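Local coordinates for rhodopsin (Todarodes pacificus, PDB 2Z73), which detects light at low intensity for vision, using isomerization of 11-cis retinal to activate G-protein signalling to phospholipase C, at residues V29-A32 against V33-L37; P90-T93 against I94-L98. All coordinates share one frame; numbering follows the deposited sequence.

Contact 1: V29-A32 against V33-L37; sequences VPDA and VYYSL
V29 lays its CG2 methyl over one face of the Y34 ring, the two side chains crossing at about a right angle. This CH-pi contact brings CG2 to 3.7 Å from the centroid of the Y34 ring, nearest to its CE1 side. A water ties the same two residues together at their polar ends, accepting from V29 N and lying 2.8 Å from Y34 OH; that hydroxyl is also bonded to Q28. The V29 methyl on its face and the bonds at its hydroxyl probably help hold the orientation of the Y34 ring.

A smaller apolar contact sets P30 CD 3.6 Å from V33 CG2. The side chains of D31 and Y35 run alongside each other, D31 CB by Y35 CE1, and the carbonyl oxygen of D31 lies above one face of the Y35 ring, toward its rim.

P30 occupies the N-cap position of helix 31-61, and its O accepts from V33 N at 2.9 Å, with the donor above the carbonyl plane. Y35 N donates to D31 O in a nearly straight bond, 173°. A32 O is gripped twice by S36, whose N and OG come from opposite faces of the carbonyl plane; OG, turned beside its own backbone N (chi1 -61°), reaches A32 O at 2.7 Å.

This is the extracellular start of transmembrane helix 1. D31 OD1 forms a salt bridge with K99, V29 and P30 touch Y295 of helix 294-306, and Y35 packs on F97 of helix 91-97.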
loop_
_atom_site.group_PDB
_atom_site.type_symbol
_atom_site.label_atom_id
_atom_site.label_comp_id
_atom_site.label_asym_id
_atom_site.label_seq_id
_atom_site.Cartn_x
_atom_site.Cartn_y
_atom_site.Cartn_z
ATOM N N VAL A 29 -17.128 3.312 -25.077
ATOM C CA VAL A 29 -16.278 2.154 -25.295
ATOM C C VAL A 29 -17.160 0.929 -25.490
ATOM O O VAL A 29 -18.298 0.899 -25.044
ATOM C CB VAL A 29 -15.331 1.929 -24.097
ATOM C CG1 VAL A 29 -14.490 3.181 -23.870
ATOM C CG2 VAL A 29 -16.135 1.572 -22.838
ATOM N N PRO A 30 -16.641 -0.102 -26.165
ATOM C CA PRO A 30 -17.372 -1.342 -26.438
ATOM C C PRO A 30 -17.802 -2.115 -25.189
ATOM O O PRO A 30 -17.183 -2.004 -24.131
ATOM C CB PRO A 30 -16.383 -2.142 -27.284
ATOM C CG PRO A 30 -15.524 -1.083 -27.915
ATOM C CD PRO A 30 -15.303 -0.143 -26.777
ATOM N N ASP A 31 -18.854 -2.918 -25.328
ATOM C CA ASP A 31 -19.361 -3.723 -24.220
ATOM C C ASP A 31 -18.254 -4.571 -23.597
ATOM O O ASP A 31 -18.085 -4.601 -22.376
ATOM C CB ASP A 31 -20.468 -4.655 -24.703
ATOM C CG ASP A 31 -21.701 -3.913 -25.164
ATOM O OD1 ASP A 31 -21.703 -2.667 -25.138
ATOM O OD2 ASP A 31 -22.677 -4.585 -25.559
ATOM N N ALA A 32 -17.507 -5.267 -24.446
ATOM C CA ALA A 32 -16.438 -6.131 -23.987
ATOM C C ALA A 32 -15.483 -5.414 -23.055
ATOM O O ALA A 32 -14.893 -6.036 -22.170
ATOM C CB ALA A 32 -15.682 -6.690 -25.178
ATOM N N VAL A 33 -15.326 -4.108 -23.246
ATOM C CA VAL A 33 -14.412 -3.347 -22.405
ATOM C C VAL A 33 -14.990 -3.128 -21.015
ATOM O O VAL A 33 -14.268 -3.164 -20.013
ATOM C CB VAL A 33 -14.088 -1.973 -23.019
ATOM C CG1 VAL A 33 -13.160 -1.199 -22.090
ATOM C CG2 VAL A 33 -13.447 -2.151 -24.384
ATOM N N TYR A 34 -16.291 -2.880 -20.957
ATOM C CA TYR A 34 -16.956 -2.666 -19.687
ATOM C C TYR A 34 -16.930 -3.961 -18.903
ATOM O O TYR A 34 -16.631 -3.965 -17.708
ATOM C CB TYR A 34 -18.411 -2.254 -19.897
ATOM C CG TYR A 34 -18.616 -0.813 -20.276
ATOM C CD1 TYR A 34 -19.006 -0.462 -21.570
ATOM C CD2 TYR A 34 -18.486 0.200 -19.318
ATOM C CE1 TYR A 34 -19.275 0.870 -21.901
ATOM C CE2 TYR A 34 -18.750 1.527 -19.634
ATOM C CZ TYR A 34 -19.150 1.860 -20.925
ATOM O OH TYR A 34 -19.450 3.166 -21.226
ATOM N N TYR A 35 -17.248 -5.053 -19.595
ATOM C CA TYR A 35 -17.284 -6.388 -19.003
ATOM C C TYR A 35 -15.920 -6.830 -18.479
ATOM O O TYR A 35 -15.815 -7.410 -17.397
ATOM C CB TYR A 35 -17.813 -7.382 -20.037
ATOM C CG TYR A 35 -19.214 -7.031 -20.491
ATOM C CD1 TYR A 35 -19.720 -7.485 -21.711
ATOM C CD2 TYR A 35 -20.026 -6.214 -19.703
ATOM C CE1 TYR A 35 -21.002 -7.123 -22.133
ATOM C CE2 TYR A 35 -21.300 -5.852 -20.112
ATOM C CZ TYR A 35 -21.785 -6.303 -21.326
ATOM O OH TYR A 35 -23.044 -5.910 -21.723
ATOM N N SER A 36 -14.876 -6.549 -19.242
ATOM C CA SER A 36 -13.552 -6.915 -18.821
ATOM C C SER A 36 -13.186 -6.082 -17.604
ATOM O O SER A 36 -12.596 -6.586 -16.645
ATOM C CB SER A 36 -12.555 -6.671 -19.952
ATOM O OG SER A 36 -12.901 -7.465 -21.067
ATOM N N LEU A 37 -13.546 -4.806 -17.637
ATOM C CA LEU A 37 -13.238 -3.920 -16.522
ATOM C C LEU A 37 -13.874 -4.429 -15.225
ATOM O O LEU A 37 -13.217 -4.498 -14.189
ATOM C CB LEU A 37 -13.717 -2.492 -16.826
ATOM C CG LEU A 37 -12.829 -1.681 -17.781
ATOM C CD1 LEU A 37 -13.414 -0.291 -17.994
ATOM C CD2 LEU A 37 -11.428 -1.570 -17.190
HETATM O O HOH W 1 -17.439 4.680 -22.347
#

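Contact 2: P90-T93 against I94-L98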
loop_
_atom_site.group_PDB
_atom_site.type_symbol
_atom_site.label_atom_id
_atom_site.label_comp_id
_atom_site.label_asym_id
_atom_site.label_seq_id
_atom_site.Cartn_x
_atom_site.Cartn_y
_atom_site.Cartn_z
ATOM N N PRO A 90 -19.299 -4.540 -4.827
ATOM C CA PRO A 90 -20.113 -4.436 -6.040
ATOM C C PRO A 90 -20.214 -3.056 -6.701
ATOM O O PRO A 90 -20.720 -2.943 -7.816
ATOM C CB PRO A 90 -21.476 -4.878 -5.545
ATOM C CG PRO A 90 -21.551 -4.127 -4.254
ATOM C CD PRO A 90 -20.156 -4.371 -3.637
ATOM N N LEU A 91 -19.758 -2.008 -6.025
ATOM C CA LEU A 91 -19.875 -0.664 -6.580
ATOM C C LEU A 91 -19.347 -0.481 -8.012
ATOM O O LEU A 91 -20.032 0.104 -8.857
ATOM C CB LEU A 91 -19.227 0.350 -5.624
ATOM C CG LEU A 91 -19.909 0.449 -4.244
ATOM C CD1 LEU A 91 -19.166 1.401 -3.325
ATOM C CD2 LEU A 91 -21.340 0.897 -4.424
ATOM N N MET A 92 -18.147 -0.973 -8.311
ATOM C CA MET A 92 -17.636 -0.794 -9.666
ATOM C C MET A 92 -18.052 -1.933 -10.577
ATOM O O MET A 92 -18.640 -1.712 -11.635
ATOM C CB MET A 92 -16.111 -0.659 -9.678
ATOM C CG MET A 92 -15.578 -0.199 -11.039
ATOM S SD MET A 92 -13.778 -0.012 -11.190
ATOM C CE MET A 92 -13.663 0.403 -12.885
ATOM N N THR A 93 -17.751 -3.154 -10.164
ATOM C CA THR A 93 -18.089 -4.324 -10.952
ATOM C C THR A 93 -19.527 -4.292 -11.450
ATOM O O THR A 93 -19.773 -4.509 -12.635
ATOM C CB THR A 93 -17.846 -5.604 -10.144
ATOM O OG1 THR A 93 -16.485 -5.616 -9.704
ATOM C CG2 THR A 93 -18.124 -6.855 -10.990
ATOM N N ILE A 94 -20.477 -4.022 -10.556
ATOM C CA ILE A 94 -21.881 -3.979 -10.952
ATOM C C ILE A 94 -22.111 -2.817 -11.915
ATOM O O ILE A 94 -22.856 -2.946 -12.881
ATOM C CB ILE A 94 -22.813 -3.850 -9.720
ATOM C CG1 ILE A 94 -22.809 -5.162 -8.939
ATOM C CG2 ILE A 94 -24.237 -3.519 -10.143
ATOM C CD1 ILE A 94 -23.282 -6.349 -9.734
ATOM N N SER A 95 -21.456 -1.689 -11.652
ATOM C CA SER A 95 -21.588 -0.521 -12.504
ATOM C C SER A 95 -21.137 -0.834 -13.916
ATOM O O SER A 95 -21.787 -0.442 -14.887
ATOM C CB SER A 95 -20.771 0.643 -11.954
ATOM O OG SER A 95 -21.486 1.294 -10.928
ATOM N N CYS A 96 -20.024 -1.545 -14.033
ATOM C CA CYS A 96 -19.519 -1.901 -15.349
ATOM C C CYS A 96 -20.515 -2.758 -16.117
ATOM O O CYS A 96 -20.941 -2.383 -17.208
ATOM C CB CYS A 96 -18.179 -2.629 -15.231
ATOM S SG CYS A 96 -16.799 -1.551 -14.774
ATOM N N PHE A 97 -20.909 -3.895 -15.549
ATOM C CA PHE A 97 -21.855 -4.784 -16.227
ATOM C C PHE A 97 -23.140 -4.135 -16.695
ATOM O O PHE A 97 -23.872 -4.731 -17.472
ATOM C CB PHE A 97 -22.199 -5.983 -15.347
ATOM C CG PHE A 97 -21.019 -6.837 -15.006
ATOM C CD1 PHE A 97 -19.989 -7.021 -15.925
ATOM C CD2 PHE A 97 -20.939 -7.459 -13.771
ATOM C CE1 PHE A 97 -18.889 -7.814 -15.612
ATOM C CE2 PHE A 97 -19.846 -8.252 -13.447
ATOM C CZ PHE A 97 -18.818 -8.431 -14.366
ATOM N N LEU A 98 -23.420 -2.925 -16.223
ATOM C CA LEU A 98 -24.632 -2.203 -16.622
ATOM C C LEU A 98 -24.223 -0.999 -17.444
ATOM O O LEU A 98 -25.067 -0.234 -17.929
ATOM C CB LEU A 98 -25.409 -1.721 -15.393
ATOM C CG LEU A 98 -26.007 -2.788 -14.484
ATOM C CD1 LEU A 98 -26.547 -2.120 -13.230
ATOM C CD2 LEU A 98 -27.108 -3.549 -15.235
#
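T93 and F97, one helical turn apart, lie side by side and point the same way, with T93 CG2 3.3 Å from F97 CE2. The T93 methyl is anti to the backbone N, which directs it along the helix to the ring, while OG1 turns back beside that N and makes weak hydrogen bonds to G88 O and G38 O. T93 O sits over one face of the F97 ring, toward its rim, and also accepts from F97 N at an N-H...O angle of 175°. An alanine in place of F97 would probably leave the T93 methyl without its aromatic neighbour and open a gap beside Y35 of helix 31-61.

S95 OG, folded beside its own N (chi1 -81°), bonds L91 O at 2.8 Å, nearly in line with the C=O bond. M92 is extended, and its CE comes 4.1 Å from C96 SG. P90 CB meets I94 CG1 at 3.7 Å, and P90 O accepts from I94 N.

P90, preceded by a cis peptide bond, stands at the break between helices 70-87 and 91-97. This short segment forms the extracellular end of transmembrane helix 2 in the seven-helix rhodopsin fold, and M92 brings its side chain to about 6 Å from retinal.

The two contacts come in series along the chain, contact 1 closing before contact 2 opens. Their centres are about 11 Å apart, on the same side of the chain's centre, and they touch directly. Y34 O lies 3.2 Å from C96 CB, Y35 O approaches F97 CE1, and L37 CB meets C96 SG at 3.8 Å. Helices 31-61 and 91-97 thus pack against each other at this end of the seven-helix bundle. Through this packing the extracellular ends of the first two transmembrane helices meet side by side, with contact 1 at the protein surface and the more buried contact 2 lying inward of it.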